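Local coordinates for protein AbyA5 (PDB 4YWF) that catalyses acetate elimination in spirotetronate biosynthesis, working as an esterase-like lyase with an alpha/beta-hydrolase fold, at residues H327-V330 and P334-F337; G235-G240 and L342-Q347; Q287-V292 and P312-T317; D321-T326 and L349-A354; M85-F90 and E98-C103. The protein carries 4 engineered substitutions. All coordinates share one frame; numbering follows the deposited sequence.

Four of the five contacts lie in the second half of the chain of this alpha/beta-hydrolase fold. Interactions 2 and 4 are the closest pair, with centres about 6 Å apart. Both use helix 337-351, and they join where Gln347 OE1 meets Arg323 NE at 2.6 Å. Interaction 3 lies about 16 Å from interaction 4, between centres, and touches it through Leu315 and Phe322. Interaction 1 gathers the loop between strand 322-327 and helix 337-351, about 15 Å from the centre of interaction 2. That loop lies at the end of the sheet where the fold has its active site. Interaction 5 joins two helices elsewhere, its centre about 25 Å from that of interaction 1.

Interaction 1: residues H327-V330 and P334-F337; sequences HDDV and PAHF
His327 and His336 stack their rings where the chain leaves strand 322-327, the edge strand of the alpha/beta-hydrolase sheet. The two segments are the ends of the loop that leads into helix 337-351. In relatives the loop after the last strand usually carries the catalytic histidine.

The aromatic contact is an offset stack, with the His327 and His336 ring centroids 4.4 Å apart and the planes at 18°. His336 CG is anti to its carbonyl carbon (chi1 -56°), which lays its ring over His327. The side chains slide past each other in opposite directions. Each ring therefore has the partner's CB over its centre. His336 CB is 3.7 Å from the His327 centroid, and His327 CB is 3.8 Å from the His336 centroid. Both are CH-pi contacts. A hydrogen bond between His327 NE2 and Thr340 OG1, and an edge-to-face contact with His339, also hold the first ring.

The polar contact centres on Asp329 OD2. Ala335 N donates to this OD2 at 2.9 Å, nearly in line with its C-O bond. ND1 of His336, the N-cap residue of the helix, gives the same oxygen a second, weak bond at 3.3 Å. For that bond OD2 lies at the edge of the imidazole, in its plane.

The apolar part is small. Val330 and Pro334 cross at about a right angle, with Val330 CG2 3.9 Å from Pro334 CD.

Interaction 2: residues G235-G240 and L342-Q347; sequences GIVTAG and LWTLAQ
Val237 and Thr344 meet carbon to carbon, in positions their first torsions set. Val237 holds CG1 opposite its own backbone N (chi1 -175°), and this branch reaches the helix. Thr344 has chi1 55°. This puts OG1 between the backbone N and the carbonyl carbon and sets CG2 anti to the carbonyl carbon.

The contact is compact. Val237 CG1 lies 3.7 Å from Thr344 CB. The same CG1 is 3.8 Å from Thr344 CG2, so one methyl rests against two carbons of the threonine. The two side chains meet at a slant. The other branch, Val237 CG2, faces Gln347 one turn further along the helix, with Gln347 CB at 4.4 Å.

Strand 233-239 is an inner strand of the alpha/beta-hydrolase sheet, and helix 337-351 packs on one face of it. Ile236 packs on Ala223 and Leu224 of helix 218-226. Two polar atoms of helix 337-351 have partners elsewhere. Thr344 OG1 is hydrogen-bonded to the carbonyl oxygens of Thr340 and Arg341 in its own helix. Gln347 OE1 bonds to Arg323 on strand 322-327. Gln347 CG also lies over one face of the Trp343 ring, 3.7 Å above its plane and toward the rim.

No hydrogen bond crosses between the two segments. Thr344 thus offers carbon to the sheet and hydroxyl to its own helix, and the buried contact acts as purely apolar packing.

Interaction 3: residues Q287-V292 and P312-T317; sequences QDLAGV and PAMLRT. Engineered in segment 312-317: Met314 (natural residue Leu).
Leu289 of helix 286-290 is met by two consecutive residues of helix 310-318, Met314 and Leu315. At the start of the segment Pro312 packs on Tyr298 of strand 296-301.

Met314 is an engineered residue, modelled as selenomethionine where the natural protein has leucine. Its CG sits opposite the backbone N (chi1 -171°), and the chain beyond it is extended. This carries the far end to Leu289, although the start of the side chain does not point there. Met314 CE lies 3.5 Å from Leu289 CD1, tighter than a usual carbon contact. SE and CG of Met314 follow at 4.0 and 3.9 Å from the same Leu289 CD1. The two side chains cross at about a right angle.

Leu315 comes next. Helix 310-318 here forms the crossover of a beta-alpha-beta unit of the hydrolase fold, between the adjacent parallel strands 296-301 and 322-327. Helix 286-290 precedes the first of these strands. Leu315 CD2 touches both branches of Leu289, at 3.7 Å from CD2 and 3.8 Å from CD1. It also packs on Tyr298 and Phe322, so it joins this contact to the sheet.

Arg316 packs on Phe322 and Thr326 of the edge strand. One face of its guanidinium lies over Pro312 O. Thr317 closes the segment, and its OG1 donates to Ala313 O at 2.7 Å, tilted 31° from the carbonyl plane.

Interaction 4: residues D321-T326 and L349-A354; sequences DFRTIT and LEMSGA
The guanidinium of Arg323 faces Glu350 across the contact and has Asp321 of its own segment at its edge. Asp321 OD1 lies in the guanidinium plane and accepts from Arg323 NH1 at 3.0 Å. The donor meets this oxygen on its syn side, 28° out of the carboxylate plane. Glu350 OE1 is modelled near the guanidinium plane, by NH2. The two atoms are placed too close together, so the exact position of this salt-bridge partner is uncertain.

Met351, a selenomethionine, approaches from the opposite direction to Arg323. Its CG is 3.7 Å from Arg323 NH2, obliquely placed, and its CE is 3.7 Å from Arg323 NE. The arginine chain bends at chi2 (92°) and chi3 to bring its head to the helix.

Just beyond, Gly353 with positive phi ends helix 337-351 in a Schellman motif. Ala354 N bonds to Leu349 O, and Gly353 N to Glu350 O. The whole is a surface salt-bridge network of Asp321, Arg323 and Glu350, its Asp321 arm well defined and its Glu350 arm less sure. It joins the edge strand of an alpha/beta-hydrolase sheet to the C-terminal end of helix 337-351.

Interaction 5: residues M85-F90 and E98-C103; sequences MARFPF and EALRRC. Engineered in segment 85-90: Met85 (natural residue Leu).
Ala86 and Ala99 form the tight part of this contact, where their CB atoms meet at 3.5 Å. Small side chains let the backbones come close: Arg87 CA and Ala99 CA are 5.6 Å apart. Ala99 CB also lies 4.0 Å from Arg87 N.

The packing is looser at Leu100. The aliphatic part of Arg87 runs across it at a slant, with CG 4.0 Å from Leu100 CB and CD 4.0 Å from Leu100 CD1. Arg87 bends at chi2 (-110°) and chi3, which leads its guanidinium away from helix 94-111. NH2 there bonds to Asn84 OD1 and Val152 O, so this buried charged group has polar partners.

On the solvent side, Glu98 is exposed and forms a salt bridge with the partly exposed Arg102, Glu98 OE2 to Arg102 NH1 at 2.9 Å. It does not reach segment 85-90.

The two segments belong to consecutive helices, 76-87 and 94-111, and the chain between them passes through a cis peptide before Pro89. Trp63 and Ile64 of helix 59-72 also pack on Ala86. Pro89 and Phe90, in the chain that follows helix 76-87, pack on helix 258-268.

Interaction 1: residues H327-V330 and P334-F337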
# COMPACT_ATOMS: atom_id res chain seq x y z
N HIS A 327 -4.62 -17.94 2.16
CA HIS A 327 -5.46 -18.11 3.38
C HIS A 327 -6.90 -18.30 2.92
O HIS A 327 -7.36 -17.61 2.01
CB HIS A 327 -5.40 -16.91 4.32
CG HIS A 327 -4.02 -16.50 4.74
ND1 HIS A 327 -3.19 -17.32 5.48
CD2 HIS A 327 -3.34 -15.35 4.54
CE1 HIS A 327 -2.05 -16.69 5.72
NE2 HIS A 327 -2.11 -15.50 5.15
N ASP A 328 -7.60 -19.25 3.54
CA ASP A 328 -9.04 -19.41 3.27
C ASP A 328 -9.77 -18.29 4.04
O ASP A 328 -10.29 -18.47 5.17
CB ASP A 328 -9.51 -20.84 3.61
CG ASP A 328 -11.02 -20.98 3.56
OD1 ASP A 328 -11.64 -20.47 2.60
OD2 ASP A 328 -11.57 -21.60 4.52
N ASP A 329 -9.76 -17.11 3.41
CA ASP A 329 -10.24 -15.90 3.98
C ASP A 329 -10.64 -14.92 2.87
O ASP A 329 -10.38 -15.14 1.63
CB ASP A 329 -9.17 -15.30 4.89
CG ASP A 329 -9.72 -14.25 5.84
OD1 ASP A 329 -10.93 -13.97 5.75
OD2 ASP A 329 -8.95 -13.71 6.69
N VAL A 330 -11.34 -13.87 3.31
CA VAL A 330 -11.78 -12.82 2.43
C VAL A 330 -10.68 -11.80 2.15
O VAL A 330 -9.55 -11.92 2.65
CB VAL A 330 -13.05 -12.10 2.93
CG1 VAL A 330 -14.17 -13.10 3.18
CG2 VAL A 330 -12.75 -11.29 4.19
N PRO A 334 -8.09 -10.81 6.73
CA PRO A 334 -8.03 -10.03 7.96
C PRO A 334 -8.06 -10.90 9.20
O PRO A 334 -7.73 -10.43 10.26
CB PRO A 334 -9.26 -9.12 7.88
CG PRO A 334 -9.92 -9.38 6.57
CD PRO A 334 -9.39 -10.67 6.04
N ALA A 335 -8.46 -12.16 9.04
CA ALA A 335 -8.31 -13.11 10.12
C ALA A 335 -6.90 -13.74 10.22
O ALA A 335 -6.68 -14.52 11.12
CB ALA A 335 -9.38 -14.20 9.98
N HIS A 336 -5.94 -13.42 9.33
CA HIS A 336 -4.60 -14.03 9.44
C HIS A 336 -3.50 -13.03 9.41
O HIS A 336 -2.48 -13.29 8.80
CB HIS A 336 -4.36 -14.99 8.32
CG HIS A 336 -5.38 -16.07 8.19
ND1 HIS A 336 -6.68 -15.85 7.77
CD2 HIS A 336 -5.27 -17.40 8.38
CE1 HIS A 336 -7.32 -17.00 7.72
NE2 HIS A 336 -6.48 -17.96 8.06
N PHE A 337 -3.69 -11.86 10.05
CA PHE A 337 -2.70 -10.79 9.96
C PHE A 337 -1.35 -11.22 10.56
O PHE A 337 -0.31 -10.97 9.94
CB PHE A 337 -3.20 -9.46 10.56

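Interaction 2: residues G235-G240 and L342-Q347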
# COMPACT_ATOMS: atom_id res chain seq x y z
N GLY A 235 13.50 -7.72 -5.61
CA GLY A 235 12.43 -8.64 -5.21
C GLY A 235 11.12 -7.90 -4.85
O GLY A 235 11.10 -6.69 -4.61
N ILE A 236 10.03 -8.66 -4.82
CA ILE A 236 8.71 -8.11 -4.64
C ILE A 236 8.01 -9.02 -3.66
O ILE A 236 8.11 -10.26 -3.79
CB ILE A 236 7.91 -8.04 -5.95
CG1 ILE A 236 8.55 -7.03 -6.90
CG2 ILE A 236 6.43 -7.69 -5.69
CD1 ILE A 236 7.91 -7.11 -8.30
N VAL A 237 7.33 -8.40 -2.72
CA VAL A 237 6.47 -9.08 -1.79
C VAL A 237 5.14 -8.36 -1.81
O VAL A 237 5.10 -7.15 -1.58
CB VAL A 237 7.02 -9.11 -0.33
CG1 VAL A 237 6.11 -9.95 0.53
CG2 VAL A 237 8.43 -9.65 -0.32
N THR A 238 4.07 -9.10 -2.17
CA THR A 238 2.73 -8.52 -2.28
C THR A 238 1.63 -9.44 -1.62
O THR A 238 1.92 -10.49 -1.03
CB THR A 238 2.43 -8.13 -3.75
OG1 THR A 238 1.20 -7.39 -3.79
CG2 THR A 238 2.34 -9.34 -4.66
N ALA A 239 0.41 -8.96 -1.61
CA ALA A 239 -0.71 -9.66 -1.03
C ALA A 239 -1.85 -9.15 -1.82
O ALA A 239 -2.03 -7.95 -1.88
CB ALA A 239 -0.89 -9.35 0.47
N GLY A 240 -2.55 -10.01 -2.52
CA GLY A 240 -3.76 -9.58 -3.23
C GLY A 240 -3.58 -8.66 -4.41
O GLY A 240 -4.46 -7.84 -4.71
N LEU A 342 4.23 -12.08 9.44
CA LEU A 342 5.42 -12.93 9.60
C LEU A 342 5.88 -13.57 8.29
O LEU A 342 7.09 -13.63 8.02
CB LEU A 342 5.22 -14.00 10.69
CG LEU A 342 5.26 -13.33 12.08
CD1 LEU A 342 4.72 -14.29 13.13
CD2 LEU A 342 6.63 -12.79 12.47
N TRP A 343 4.97 -14.03 7.46
CA TRP A 343 5.40 -14.72 6.25
C TRP A 343 6.09 -13.74 5.32
O TRP A 343 7.16 -14.06 4.76
CB TRP A 343 4.27 -15.46 5.59
CG TRP A 343 4.60 -16.33 4.42
CD1 TRP A 343 4.86 -17.67 4.47
CD2 TRP A 343 4.56 -15.98 3.02
NE1 TRP A 343 5.02 -18.16 3.19
CE2 TRP A 343 4.82 -17.16 2.29
CE3 TRP A 343 4.29 -14.81 2.32
CZ2 TRP A 343 4.88 -17.18 0.87
CZ3 TRP A 343 4.34 -14.83 0.92
CH2 TRP A 343 4.64 -15.99 0.22
N THR A 344 5.51 -12.55 5.19
CA THR A 344 6.00 -11.54 4.28
C THR A 344 7.36 -11.07 4.73
O THR A 344 8.31 -10.92 3.95
CB THR A 344 5.03 -10.35 4.07
OG1 THR A 344 4.67 -9.71 5.31
CG2 THR A 344 3.79 -10.81 3.40
N LEU A 345 7.45 -10.84 6.01
CA LEU A 345 8.71 -10.51 6.58
C LEU A 345 9.81 -11.55 6.28
O LEU A 345 10.90 -11.21 5.78
CB LEU A 345 8.50 -10.25 8.07
CG LEU A 345 9.75 -9.89 8.81
CD1 LEU A 345 10.39 -8.63 8.18
CD2 LEU A 345 9.41 -9.69 10.28
N ALA A 346 9.49 -12.81 6.50
CA ALA A 346 10.41 -13.89 6.29
C ALA A 346 10.86 -13.91 4.85
O ALA A 346 12.02 -14.10 4.55
CB ALA A 346 9.74 -15.20 6.64
N GLN A 347 9.91 -13.69 3.94
CA GLN A 347 10.23 -13.63 2.54
C GLN A 347 11.22 -12.48 2.19
O GLN A 347 12.18 -12.71 1.48
CB GLN A 347 8.94 -13.48 1.71
CG GLN A 347 8.16 -14.79 1.60
CD GLN A 347 8.85 -15.78 0.69
OE1 GLN A 347 9.39 -15.42 -0.36
NE2 GLN A 347 8.77 -17.04 1.05

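Interaction 3: residues Q287-V292 and P312-T317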
# COMPACT_ATOMS: atom_id res chain seq x y z
N GLN A 287 4.01 -12.77 -21.24
CA GLN A 287 5.37 -12.20 -21.49
C GLN A 287 5.79 -11.15 -20.48
O GLN A 287 6.96 -11.08 -20.15
CB GLN A 287 5.50 -11.55 -22.86
N ASP A 288 4.87 -10.33 -20.02
CA ASP A 288 5.21 -9.39 -18.95
C ASP A 288 5.78 -10.17 -17.77
O ASP A 288 6.83 -9.79 -17.22
CB ASP A 288 3.99 -8.58 -18.52
CG ASP A 288 3.55 -7.54 -19.59
OD1 ASP A 288 4.41 -7.13 -20.39
OD2 ASP A 288 2.34 -7.17 -19.66
N LEU A 289 5.08 -11.26 -17.42
CA LEU A 289 5.34 -12.04 -16.21
C LEU A 289 6.58 -12.87 -16.35
O LEU A 289 7.34 -12.93 -15.43
CB LEU A 289 4.14 -12.92 -15.82
CG LEU A 289 2.82 -12.12 -15.60
CD1 LEU A 289 1.69 -13.06 -15.28
CD2 LEU A 289 2.97 -11.09 -14.49
N ALA A 290 6.77 -13.48 -17.52
CA ALA A 290 8.01 -14.15 -17.87
C ALA A 290 9.19 -13.21 -17.85
O ALA A 290 10.28 -13.65 -17.62
CB ALA A 290 7.89 -14.78 -19.26
N GLY A 291 8.95 -11.90 -18.08
CA GLY A 291 10.02 -10.86 -17.98
C GLY A 291 10.43 -10.45 -16.58
O GLY A 291 11.39 -9.71 -16.40
N VAL A 292 9.69 -10.88 -15.56
CA VAL A 292 10.02 -10.55 -14.16
C VAL A 292 11.04 -11.54 -13.69
O VAL A 292 10.68 -12.71 -13.51
CB VAL A 292 8.77 -10.67 -13.27
CG1 VAL A 292 9.09 -10.48 -11.80
CG2 VAL A 292 7.68 -9.71 -13.74
N PRO A 312 -3.88 -14.74 -9.15
CA PRO A 312 -2.75 -15.54 -8.64
C PRO A 312 -2.39 -16.86 -9.39
O PRO A 312 -1.23 -17.23 -9.40
CB PRO A 312 -3.12 -15.85 -7.22
CG PRO A 312 -4.51 -15.38 -6.98
CD PRO A 312 -4.97 -14.58 -8.18
N ALA A 313 -3.40 -17.54 -9.98
CA ALA A 313 -3.25 -18.71 -10.86
C ALA A 313 -2.32 -18.39 -12.00
O ALA A 313 -1.46 -19.17 -12.35
CB ALA A 313 -4.62 -19.17 -11.43
N MSE A 314 -2.50 -17.19 -12.56
CA MSE A 314 -1.69 -16.71 -13.65
C MSE A 314 -0.27 -16.48 -13.20
O MSE A 314 0.70 -16.80 -13.94
CB MSE A 314 -2.33 -15.52 -14.32
CG MSE A 314 -1.52 -15.24 -15.56
SE MSE A 314 -2.08 -13.57 -16.45
CE MSE A 314 -0.66 -13.36 -17.80
N LEU A 315 -0.08 -15.95 -12.00
CA LEU A 315 1.28 -15.76 -11.51
C LEU A 315 1.98 -17.08 -11.26
O LEU A 315 3.17 -17.20 -11.59
CB LEU A 315 1.33 -14.93 -10.24
CG LEU A 315 0.91 -13.48 -10.46
CD1 LEU A 315 0.93 -12.75 -9.14
CD2 LEU A 315 1.83 -12.83 -11.48
N ARG A 316 1.23 -18.04 -10.72
CA ARG A 316 1.74 -19.38 -10.50
C ARG A 316 2.07 -20.05 -11.79
O ARG A 316 2.92 -20.97 -11.79
CB ARG A 316 0.72 -20.27 -9.86
CG ARG A 316 0.49 -20.00 -8.39
CD ARG A 316 -0.47 -21.04 -7.85
NE ARG A 316 -1.30 -20.33 -6.95
CZ ARG A 316 -2.59 -20.12 -7.03
NH1 ARG A 316 -3.39 -20.68 -7.90
NH2 ARG A 316 -3.06 -19.33 -6.12
N THR A 317 1.43 -19.65 -12.88
CA THR A 317 1.77 -20.27 -14.14
C THR A 317 3.04 -19.73 -14.80
O THR A 317 3.81 -20.52 -15.47
CB THR A 317 0.57 -20.22 -15.10
OG1 THR A 317 -0.59 -20.69 -14.43
CG2 THR A 317 0.80 -21.10 -16.25

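Interaction 4: residues D321-T326 and L349-A354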
# COMPACT_ATOMS: atom_id res chain seq x y z
N ASP A 321 10.30 -17.40 -10.35
CA ASP A 321 10.63 -17.57 -8.95
C ASP A 321 9.46 -17.01 -8.16
O ASP A 321 9.40 -15.80 -7.93
CB ASP A 321 11.90 -16.78 -8.71
CG ASP A 321 12.45 -16.97 -7.31
OD1 ASP A 321 11.88 -17.73 -6.49
OD2 ASP A 321 13.51 -16.35 -7.05
N PHE A 322 8.54 -17.89 -7.77
CA PHE A 322 7.25 -17.50 -7.20
C PHE A 322 7.00 -18.24 -5.89
O PHE A 322 7.11 -19.48 -5.82
CB PHE A 322 6.11 -17.71 -8.24
CG PHE A 322 4.84 -17.10 -7.84
CD1 PHE A 322 4.72 -15.72 -7.73
CD2 PHE A 322 3.74 -17.89 -7.52
CE1 PHE A 322 3.53 -15.14 -7.32
CE2 PHE A 322 2.55 -17.32 -7.13
CZ PHE A 322 2.43 -15.93 -7.04
N ARG A 323 6.71 -17.48 -4.83
CA ARG A 323 6.40 -18.05 -3.54
C ARG A 323 5.06 -17.52 -3.15
O ARG A 323 4.79 -16.33 -3.26
CB ARG A 323 7.42 -17.62 -2.49
CG ARG A 323 8.86 -17.80 -2.91
CD ARG A 323 9.51 -16.59 -3.58
NE ARG A 323 10.45 -16.16 -2.60
CZ ARG A 323 11.75 -16.31 -2.65
NH1 ARG A 323 12.41 -16.75 -3.71
NH2 ARG A 323 12.38 -15.91 -1.62
N THR A 324 4.24 -18.40 -2.60
CA THR A 324 2.92 -18.09 -2.32
C THR A 324 2.33 -18.97 -1.26
O THR A 324 2.69 -20.15 -1.11
CB THR A 324 2.11 -18.12 -3.64
OG1 THR A 324 0.82 -17.54 -3.43
CG2 THR A 324 2.00 -19.55 -4.26
N ILE A 325 1.34 -18.37 -0.61
CA ILE A 325 0.51 -19.00 0.38
C ILE A 325 -0.92 -18.46 0.18
O ILE A 325 -1.10 -17.32 -0.26
CB ILE A 325 1.11 -18.63 1.75
CG1 ILE A 325 0.74 -19.63 2.79
CG2 ILE A 325 0.82 -17.18 2.12
CD1 ILE A 325 1.49 -19.45 4.11
N THR A 326 -1.94 -19.26 0.48
CA THR A 326 -3.31 -18.85 0.29
C THR A 326 -4.03 -18.99 1.65
O THR A 326 -4.07 -20.05 2.21
CB THR A 326 -3.99 -19.73 -0.80
OG1 THR A 326 -3.59 -19.33 -2.12
CG2 THR A 326 -5.50 -19.63 -0.74
N LEU A 349 13.31 -10.90 4.15
CA LEU A 349 14.62 -11.16 4.73
C LEU A 349 15.43 -12.20 3.98
O LEU A 349 16.67 -12.05 3.89
CB LEU A 349 14.49 -11.58 6.18
CG LEU A 349 13.87 -10.58 7.14
CD1 LEU A 349 13.72 -11.20 8.53
CD2 LEU A 349 14.67 -9.29 7.23
N GLU A 350 14.78 -13.22 3.45
CA GLU A 350 15.44 -14.20 2.62
C GLU A 350 15.93 -13.59 1.35
O GLU A 350 17.07 -13.74 1.04
CB GLU A 350 14.51 -15.36 2.30
CG GLU A 350 15.17 -16.50 1.55
CD GLU A 350 15.01 -16.35 0.06
OE1 GLU A 350 14.15 -15.58 -0.37
OE2 GLU A 350 15.80 -16.93 -0.69
N MSE A 351 15.05 -12.87 0.62
CA MSE A 351 15.42 -12.27 -0.63
C MSE A 351 16.56 -11.31 -0.51
O MSE A 351 17.34 -11.17 -1.43
CB MSE A 351 14.26 -11.42 -1.21
CG MSE A 351 13.10 -12.26 -1.61
SE MSE A 351 11.63 -11.05 -2.13
CE MSE A 351 10.29 -12.44 -2.24
N SER A 352 16.69 -10.61 0.59
CA SER A 352 17.77 -9.64 0.70
C SER A 352 18.98 -10.18 1.41
O SER A 352 19.91 -9.40 1.66
CB SER A 352 17.29 -8.37 1.44
OG SER A 352 16.88 -8.69 2.75
N GLY A 353 19.01 -11.47 1.72
CA GLY A 353 20.16 -12.06 2.42
C GLY A 353 20.41 -11.48 3.82
O GLY A 353 21.53 -11.16 4.19
N ALA A 354 19.36 -11.31 4.58
CA ALA A 354 19.46 -10.69 5.90
C ALA A 354 20.22 -11.59 6.87
O ALA A 354 20.41 -12.78 6.62
CB ALA A 354 18.09 -10.38 6.46

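Interaction 5: residues M85-F90 and E98-C103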
# COMPACT_ATOMS: atom_id res chain seq x y z
N MSE A 85 -9.03 6.24 9.67
CA MSE A 85 -10.35 5.65 9.39
C MSE A 85 -11.33 6.71 8.95
O MSE A 85 -12.11 6.50 8.04
CB MSE A 85 -10.91 4.95 10.61
CG MSE A 85 -10.13 3.70 10.90
SE MSE A 85 -10.32 2.61 9.27
CE MSE A 85 -8.49 2.73 8.52
N ALA A 86 -11.33 7.86 9.61
CA ALA A 86 -12.21 8.95 9.22
C ALA A 86 -12.15 9.37 7.75
O ALA A 86 -13.16 9.73 7.13
CB ALA A 86 -11.89 10.13 10.10
N ARG A 87 -10.94 9.42 7.22
CA ARG A 87 -10.67 9.77 5.83
C ARG A 87 -10.92 8.60 4.85
O ARG A 87 -11.11 8.82 3.68
CB ARG A 87 -9.21 10.31 5.75
CG ARG A 87 -8.51 10.08 4.45
CD ARG A 87 -7.36 9.09 4.39
NE ARG A 87 -7.49 7.70 4.78
CZ ARG A 87 -7.51 6.62 3.99
NH1 ARG A 87 -7.57 6.66 2.63
NH2 ARG A 87 -7.51 5.44 4.60
N PHE A 88 -10.91 7.36 5.33
CA PHE A 88 -11.20 6.18 4.52
C PHE A 88 -12.58 6.30 3.91
O PHE A 88 -13.50 6.75 4.60
CB PHE A 88 -11.15 4.96 5.40
CG PHE A 88 -11.51 3.67 4.74
CD1 PHE A 88 -12.84 3.26 4.68
CD2 PHE A 88 -10.52 2.81 4.29
CE1 PHE A 88 -13.19 2.04 4.13
CE2 PHE A 88 -10.87 1.61 3.72
CZ PHE A 88 -12.21 1.22 3.64
N PRO A 89 -12.75 5.89 2.63
CA PRO A 89 -11.77 5.22 1.75
C PRO A 89 -10.84 6.18 0.95
O PRO A 89 -9.78 5.79 0.45
CB PRO A 89 -12.67 4.37 0.87
CG PRO A 89 -13.94 5.29 0.67
CD PRO A 89 -14.10 5.93 2.02
N PHE A 90 -11.24 7.45 0.83
CA PHE A 90 -10.48 8.50 0.13
C PHE A 90 -11.18 9.86 0.34
O PHE A 90 -12.36 9.93 0.62
CB PHE A 90 -10.30 8.24 -1.39
CG PHE A 90 -11.55 8.43 -2.19
CD1 PHE A 90 -12.47 7.38 -2.34
CD2 PHE A 90 -11.78 9.63 -2.82
CE1 PHE A 90 -13.64 7.54 -3.08
CE2 PHE A 90 -12.94 9.79 -3.56
CZ PHE A 90 -13.88 8.76 -3.67
N GLU A 98 -10.00 17.36 6.29
CA GLU A 98 -9.58 17.66 7.68
C GLU A 98 -8.99 16.44 8.41
O GLU A 98 -7.90 16.50 8.99
CB GLU A 98 -10.75 18.21 8.46
CG GLU A 98 -10.42 18.65 9.90
CD GLU A 98 -11.65 18.94 10.74
OE1 GLU A 98 -12.74 19.15 10.19
OE2 GLU A 98 -11.54 18.98 11.98
N ALA A 99 -9.71 15.33 8.37
CA ALA A 99 -9.25 14.14 8.98
C ALA A 99 -7.90 13.72 8.47
O ALA A 99 -7.05 13.28 9.28
CB ALA A 99 -10.30 13.01 8.82
N LEU A 100 -7.65 13.86 7.17
CA LEU A 100 -6.36 13.42 6.62
C LEU A 100 -5.28 14.32 7.12
O LEU A 100 -4.17 13.83 7.51
CB LEU A 100 -6.29 13.40 5.08
CG LEU A 100 -4.91 13.23 4.46
CD1 LEU A 100 -4.49 11.82 4.89
CD2 LEU A 100 -4.96 13.41 2.92
N ARG A 101 -5.56 15.63 7.11
CA ARG A 101 -4.57 16.53 7.68
C ARG A 101 -4.28 16.19 9.17
O ARG A 101 -3.11 16.22 9.60
CB ARG A 101 -4.98 17.98 7.53
CG ARG A 101 -4.01 18.92 8.22
CD ARG A 101 -2.59 18.82 7.61
NE ARG A 101 -1.59 19.50 8.46
CZ ARG A 101 -0.29 19.23 8.49
NH1 ARG A 101 0.23 18.27 7.71
NH2 ARG A 101 0.50 19.91 9.32
N ARG A 102 -5.32 15.87 9.97
CA ARG A 102 -5.08 15.63 11.41
C ARG A 102 -4.29 14.34 11.62
O ARG A 102 -3.40 14.26 12.48
CB ARG A 102 -6.40 15.66 12.20
CG ARG A 102 -7.08 17.00 12.02
CD ARG A 102 -8.50 17.01 12.54
NE ARG A 102 -8.50 16.82 13.97
CZ ARG A 102 -9.55 17.01 14.77
NH1 ARG A 102 -10.71 17.41 14.29
NH2 ARG A 102 -9.45 16.78 16.06
N CYS A 103 -4.56 13.36 10.78
CA CYS A 103 -3.77 12.14 10.77
C CYS A 103 -2.29 12.36 10.54
O CYS A 103 -1.43 11.94 11.38
CB CYS A 103 -4.35 11.18 9.72
SG CYS A 103 -3.56 9.58 9.69